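Local coordinates for purine nucleoside phosphorylase (Grouper iridovirus, PDB 3KHS), which probably catalyses the phosphorolysis of purine nucleosides to free base and ribose 1-phosphate in purine salvage, at residues G36-I50 with L65-K79. Residues are numbered along the deposited sequence; the frame is centred on the assembly and turned at random.
Sequences GDSLETSITVAYSDI and LIFGSVNGVSCVCMK
The Y47 ring meets L65 edge-on, with L65 CB in the ring plane 3.9 Å from CE1, while L65 N, 3.5 Å from CE1, M78 CE and K79 O approach obliquely. Y47 CG lies anti to the carbonyl carbon (chi1 -74°), which carries the hydroxyl across to M78, where OH lies 3.2 Å from CB; the hydroxyl is hydrogen-bonded to the carbonyl of G80, and the F53 ring meets the Y47 ring. The F67 ring takes the carbonyl oxygen of I43 at its edge, in plane, and V45 CG2 obliquely, 4.2 Å from CE1. The I50 side chain crosses that of L65 nearly at a right angle, CD1 touching L65 CD2.

L39 lays its CD2 methyl across strands 65-70 and 73-79, 3.4 Å from I66 O, and against the CB atoms of C75 and C77, while CD1 meets V70 CG2. T44 and I66 run alongside each other, T44 OG1 facing I66 CG1 at 4.1 Å.

Paired backbone bonds tie I43 to F67 and V45 to L65; F67 N reaches I43 O almost straight, at 177°. E40 and S69 pair likewise, but the register slips by one residue in between: a beta bulge, where G68 CA lies 3.4 Å from E40 O. A water links E40 OE1, S69 OG and G72 N at the hairpin end. D37 OD1 and K79 NZ make a long salt bridge, 3.9 Å.

Strand 65-70, antiparallel to 42-46, is the first arm of a hairpin closed by a type I' turn at V70-V73; the second arm, 73-79, joins strand 24-28 in the mixed beta-sheet of the PNP/MTAP phosphorylase fold.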
loop_
_atom_site.group_PDB
_atom_site.type_symbol
_atom_site.label_atom_id
_atom_site.label_comp_id
_atom_site.label_asym_id
_atom_site.label_seq_id
_atom_site.Cartn_x
_atom_site.Cartn_y
_atom_site.Cartn_z
ATOM N N GLY B 36 19.154 22.705 -15.227
ATOM C CA GLY B 36 18.336 23.732 -15.844
ATOM C C GLY B 36 19.066 24.912 -16.448
ATOM O O GLY B 36 18.589 25.506 -17.414
ATOM N N ASP B 37 20.213 25.265 -15.879
ATOM C CA ASP B 37 20.998 26.378 -16.382
ATOM C C ASP B 37 21.433 26.081 -17.809
ATOM O O ASP B 37 21.864 26.971 -18.530
ATOM C CB ASP B 37 22.247 26.588 -15.529
ATOM C CG ASP B 37 21.938 26.706 -14.048
ATOM O OD1 ASP B 37 20.827 27.193 -13.694
ATOM O OD2 ASP B 37 22.828 26.320 -13.245
ATOM N N SER B 38 21.317 24.825 -18.212
ATOM C CA SER B 38 21.704 24.430 -19.551
ATOM C C SER B 38 20.764 24.920 -20.647
ATOM O O SER B 38 21.094 24.839 -21.831
ATOM C CB SER B 38 21.805 22.915 -19.627
ATOM O OG SER B 38 22.897 22.475 -18.850
ATOM N N LEU B 39 19.590 25.410 -20.273
ATOM C CA LEU B 39 18.658 25.900 -21.283
ATOM C C LEU B 39 18.996 27.312 -21.719
ATOM O O LEU B 39 19.195 28.198 -20.891
ATOM C CB LEU B 39 17.213 25.849 -20.782
ATOM C CG LEU B 39 16.562 24.468 -20.889
ATOM C CD1 LEU B 39 17.247 23.499 -19.945
ATOM C CD2 LEU B 39 15.093 24.577 -20.575
ATOM N N GLU B 40 19.048 27.508 -23.030
ATOM C CA GLU B 40 19.377 28.799 -23.619
ATOM C C GLU B 40 18.146 29.608 -23.987
ATOM O O GLU B 40 17.112 29.038 -24.332
ATOM C CB GLU B 40 20.224 28.582 -24.871
ATOM C CG GLU B 40 21.655 28.145 -24.593
ATOM C CD GLU B 40 22.390 27.718 -25.851
ATOM O OE1 GLU B 40 22.186 26.573 -26.315
ATOM O OE2 GLU B 40 23.167 28.537 -26.385
ATOM N N THR B 41 18.268 30.934 -23.925
ATOM C CA THR B 41 17.165 31.839 -24.263
ATOM C C THR B 41 15.961 31.385 -23.454
ATOM O O THR B 41 14.864 31.177 -23.984
ATOM C CB THR B 41 16.833 31.740 -25.765
ATOM O OG1 THR B 41 18.050 31.564 -26.506
ATOM C CG2 THR B 41 16.103 33.012 -26.247
ATOM N N SER B 42 16.179 31.256 -22.157
ATOM C CA SER B 42 15.156 30.743 -21.276
ATOM C C SER B 42 14.195 31.692 -20.594
ATOM O O SER B 42 14.550 32.793 -20.176
ATOM C CB SER B 42 15.824 29.863 -20.221
ATOM O OG SER B 42 16.841 30.583 -19.550
ATOM N N ILE B 43 12.962 31.220 -20.494
ATOM C CA ILE B 43 11.900 31.925 -19.815
ATOM C C ILE B 43 11.699 31.084 -18.555
ATOM O O ILE B 43 11.713 29.851 -18.612
ATOM C CB ILE B 43 10.616 31.929 -20.654
ATOM C CG1 ILE B 43 10.869 32.689 -21.955
ATOM C CG2 ILE B 43 9.478 32.570 -19.877
ATOM C CD1 ILE B 43 11.424 34.084 -21.727
ATOM N N THR B 44 11.535 31.740 -17.415
ATOM C CA THR B 44 11.348 31.012 -16.174
ATOM C C THR B 44 10.026 31.342 -15.506
ATOM O O THR B 44 9.669 32.514 -15.368
ATOM C CB THR B 44 12.499 31.301 -15.204
ATOM O OG1 THR B 44 13.726 30.844 -15.790
ATOM C CG2 THR B 44 12.262 30.600 -13.858
ATOM N N VAL B 45 9.303 30.303 -15.091
ATOM C CA VAL B 45 8.026 30.488 -14.432
ATOM C C VAL B 45 8.002 29.721 -13.117
ATOM O O VAL B 45 8.048 28.495 -13.114
ATOM C CB VAL B 45 6.880 30.013 -15.337
ATOM C CG1 VAL B 45 5.559 30.460 -14.773
ATOM C CG2 VAL B 45 7.072 30.553 -16.753
ATOM N N ALA B 46 7.930 30.447 -12.003
ATOM C CA ALA B 46 7.891 29.828 -10.682
ATOM C C ALA B 46 6.671 28.934 -10.595
ATOM O O ALA B 46 5.612 29.275 -11.159
ATOM C CB ALA B 46 7.805 30.885 -9.635
ATOM N N TYR B 47 6.800 27.802 -9.898
ATOM C CA TYR B 47 5.657 26.893 -9.747
ATOM C C TYR B 47 4.476 27.625 -9.079
ATOM O O TYR B 47 3.311 27.407 -9.406
ATOM C CB TYR B 47 6.021 25.666 -8.893
ATOM C CG TYR B 47 6.884 24.637 -9.582
ATOM C CD1 TYR B 47 7.113 24.695 -10.959
ATOM C CD2 TYR B 47 7.498 23.612 -8.852
ATOM C CE1 TYR B 47 7.933 23.775 -11.594
ATOM C CE2 TYR B 47 8.321 22.679 -9.472
ATOM C CZ TYR B 47 8.539 22.767 -10.855
ATOM O OH TYR B 47 9.359 21.856 -11.502
ATOM N N SER B 48 4.807 28.506 -8.145
ATOM C CA SER B 48 3.817 29.249 -7.394
ATOM C C SER B 48 2.876 30.109 -8.238
ATOM O O SER B 48 1.759 30.414 -7.817
ATOM C CB SER B 48 4.531 30.115 -6.368
ATOM O OG SER B 48 5.432 30.999 -7.001
ATOM N N ASP B 49 3.325 30.500 -9.425
ATOM C CA ASP B 49 2.505 31.328 -10.303
ATOM C C ASP B 49 1.756 30.481 -11.314
ATOM O O ASP B 49 0.894 30.983 -12.032
ATOM C CB ASP B 49 3.355 32.346 -11.084
ATOM C CG ASP B 49 4.093 33.326 -10.185
ATOM O OD1 ASP B 49 3.521 33.779 -9.172
ATOM O OD2 ASP B 49 5.254 33.665 -10.504
ATOM N N ILE B 50 2.094 29.200 -11.390
ATOM C CA ILE B 50 1.425 28.346 -12.346
ATOM C C ILE B 50 0.104 27.800 -11.824
ATOM O O ILE B 50 0.027 27.214 -10.747
ATOM C CB ILE B 50 2.313 27.161 -12.773
ATOM C CG1 ILE B 50 3.632 27.672 -13.328
ATOM C CG2 ILE B 50 1.599 26.321 -13.804
ATOM C CD1 ILE B 50 4.541 26.554 -13.774
ATOM N N LEU B 65 9.736 26.202 -13.418
ATOM C CA LEU B 65 9.647 25.539 -14.708
ATOM C C LEU B 65 10.448 26.421 -15.670
ATOM O O LEU B 65 10.223 27.624 -15.745
ATOM C CB LEU B 65 8.182 25.470 -15.117
ATOM C CG LEU B 65 7.669 24.410 -16.081
ATOM C CD1 LEU B 65 8.123 23.047 -15.613
ATOM C CD2 LEU B 65 6.131 24.475 -16.155
ATOM N N ILE B 66 11.384 25.825 -16.398
ATOM C CA ILE B 66 12.232 26.577 -17.316
ATOM C C ILE B 66 12.019 26.178 -18.764
ATOM O O ILE B 66 12.040 24.990 -19.091
ATOM C CB ILE B 66 13.732 26.378 -16.957
ATOM C CG1 ILE B 66 13.974 26.760 -15.499
ATOM C CG2 ILE B 66 14.616 27.242 -17.833
ATOM C CD1 ILE B 66 15.439 26.792 -15.125
ATOM N N PHE B 67 11.791 27.165 -19.627
ATOM C CA PHE B 67 11.603 26.877 -21.054
ATOM C C PHE B 67 12.779 27.436 -21.812
ATOM O O PHE B 67 13.135 28.606 -21.632
ATOM C CB PHE B 67 10.339 27.510 -21.613
ATOM C CG PHE B 67 9.100 27.040 -20.958
ATOM C CD1 PHE B 67 8.706 27.573 -19.741
ATOM C CD2 PHE B 67 8.334 26.039 -21.539
ATOM C CE1 PHE B 67 7.572 27.113 -19.112
ATOM C CE2 PHE B 67 7.184 25.567 -20.909
ATOM C CZ PHE B 67 6.804 26.102 -19.697
ATOM N N GLY B 68 13.375 26.608 -22.666
ATOM C CA GLY B 68 14.523 27.052 -23.422
ATOM C C GLY B 68 15.052 25.934 -24.288
ATOM O O GLY B 68 14.498 24.837 -24.322
ATOM N N SER B 69 16.142 26.203 -24.986
ATOM C CA SER B 69 16.709 25.206 -25.875
ATOM C C SER B 69 18.044 24.666 -25.409
ATOM O O SER B 69 18.788 25.315 -24.672
ATOM C CB SER B 69 16.911 25.785 -27.268
ATOM O OG SER B 69 18.094 26.570 -27.279
ATOM N N VAL B 70 18.329 23.457 -25.865
ATOM C CA VAL B 70 19.585 22.781 -25.575
ATOM C C VAL B 70 19.910 22.032 -26.851
ATOM O O VAL B 70 19.070 21.302 -27.378
ATOM C CB VAL B 70 19.461 21.741 -24.434
ATOM C CG1 VAL B 70 20.799 21.035 -24.243
ATOM C CG2 VAL B 70 19.031 22.417 -23.126
ATOM N N ASN B 71 21.122 22.225 -27.354
ATOM C CA ASN B 71 21.554 21.570 -28.583
ATOM C C ASN B 71 20.500 21.641 -29.703
ATOM O O ASN B 71 20.293 20.682 -30.447
ATOM C CB ASN B 71 21.958 20.115 -28.291
ATOM C CG ASN B 71 23.156 20.016 -27.330
ATOM O OD1 ASN B 71 24.088 20.814 -27.399
ATOM N ND2 ASN B 71 23.133 19.026 -26.444
ATOM N N GLY B 72 19.842 22.794 -29.803
ATOM C CA GLY B 72 18.839 23.008 -30.835
ATOM C C GLY B 72 17.462 22.422 -30.594
ATOM O O GLY B 72 16.605 22.447 -31.484
ATOM N N VAL B 73 17.247 21.908 -29.387
ATOM C CA VAL B 73 15.983 21.293 -29.011
ATOM C C VAL B 73 15.216 22.161 -28.020
ATOM O O VAL B 73 15.788 22.559 -27.017
ATOM C CB VAL B 73 16.276 19.923 -28.361
ATOM C CG1 VAL B 73 14.978 19.232 -27.952
ATOM C CG2 VAL B 73 17.092 19.055 -29.334
ATOM N N SER B 74 13.946 22.470 -28.298
ATOM C CA SER B 74 13.162 23.268 -27.357
ATOM C C SER B 74 12.720 22.331 -26.220
ATOM O O SER B 74 12.068 21.290 -26.431
ATOM C CB SER B 74 11.954 23.894 -28.048
ATOM O OG SER B 74 11.274 22.920 -28.803
ATOM N N CYS B 75 13.095 22.710 -25.009
ATOM C CA CYS B 75 12.798 21.907 -23.833
ATOM C C CYS B 75 12.055 22.696 -22.764
ATOM O O CYS B 75 12.077 23.943 -22.743
ATOM C CB CYS B 75 14.118 21.402 -23.182
ATOM S SG CYS B 75 15.407 20.622 -24.226
ATOM N N VAL B 76 11.414 21.937 -21.875
ATOM C CA VAL B 76 10.744 22.473 -20.698
ATOM C C VAL B 76 11.424 21.672 -19.582
ATOM O O VAL B 76 11.503 20.447 -19.655
ATOM C CB VAL B 76 9.199 22.230 -20.686
ATOM C CG1 VAL B 76 8.884 20.804 -20.900
ATOM C CG2 VAL B 76 8.630 22.670 -19.348
ATOM N N CYS B 77 11.946 22.367 -18.576
ATOM C CA CYS B 77 12.643 21.710 -17.484
ATOM C C CYS B 77 12.043 22.009 -16.122
ATOM O O CYS B 77 11.865 23.169 -15.758
ATOM C CB CYS B 77 14.105 22.135 -17.472
ATOM S SG CYS B 77 15.084 21.578 -16.011
ATOM N N MET B 78 11.729 20.947 -15.381
ATOM C CA MET B 78 11.187 21.047 -14.034
ATOM C C MET B 78 12.355 21.115 -13.061
ATOM O O MET B 78 13.146 20.182 -12.979
ATOM C CB MET B 78 10.340 19.807 -13.701
ATOM C CG MET B 78 8.843 19.860 -14.165
ATOM S SD MET B 78 7.854 18.421 -13.720
ATOM C CE MET B 78 7.430 18.736 -12.022
ATOM N N LYS B 79 12.490 22.231 -12.351
ATOM C CA LYS B 79 13.532 22.369 -11.344
ATOM C C LYS B 79 12.832 22.068 -10.017
ATOM O O LYS B 79 12.405 22.974 -9.314
ATOM C CB LYS B 79 14.118 23.787 -11.341
ATOM C CG LYS B 79 15.203 23.997 -12.399
ATOM C CD LYS B 79 15.928 25.312 -12.245
ATOM C CE LYS B 79 16.943 25.279 -11.113
ATOM N NZ LYS B 79 17.919 26.429 -11.213
HETATM O O HOH W 1 20.374 25.026 -28.413
#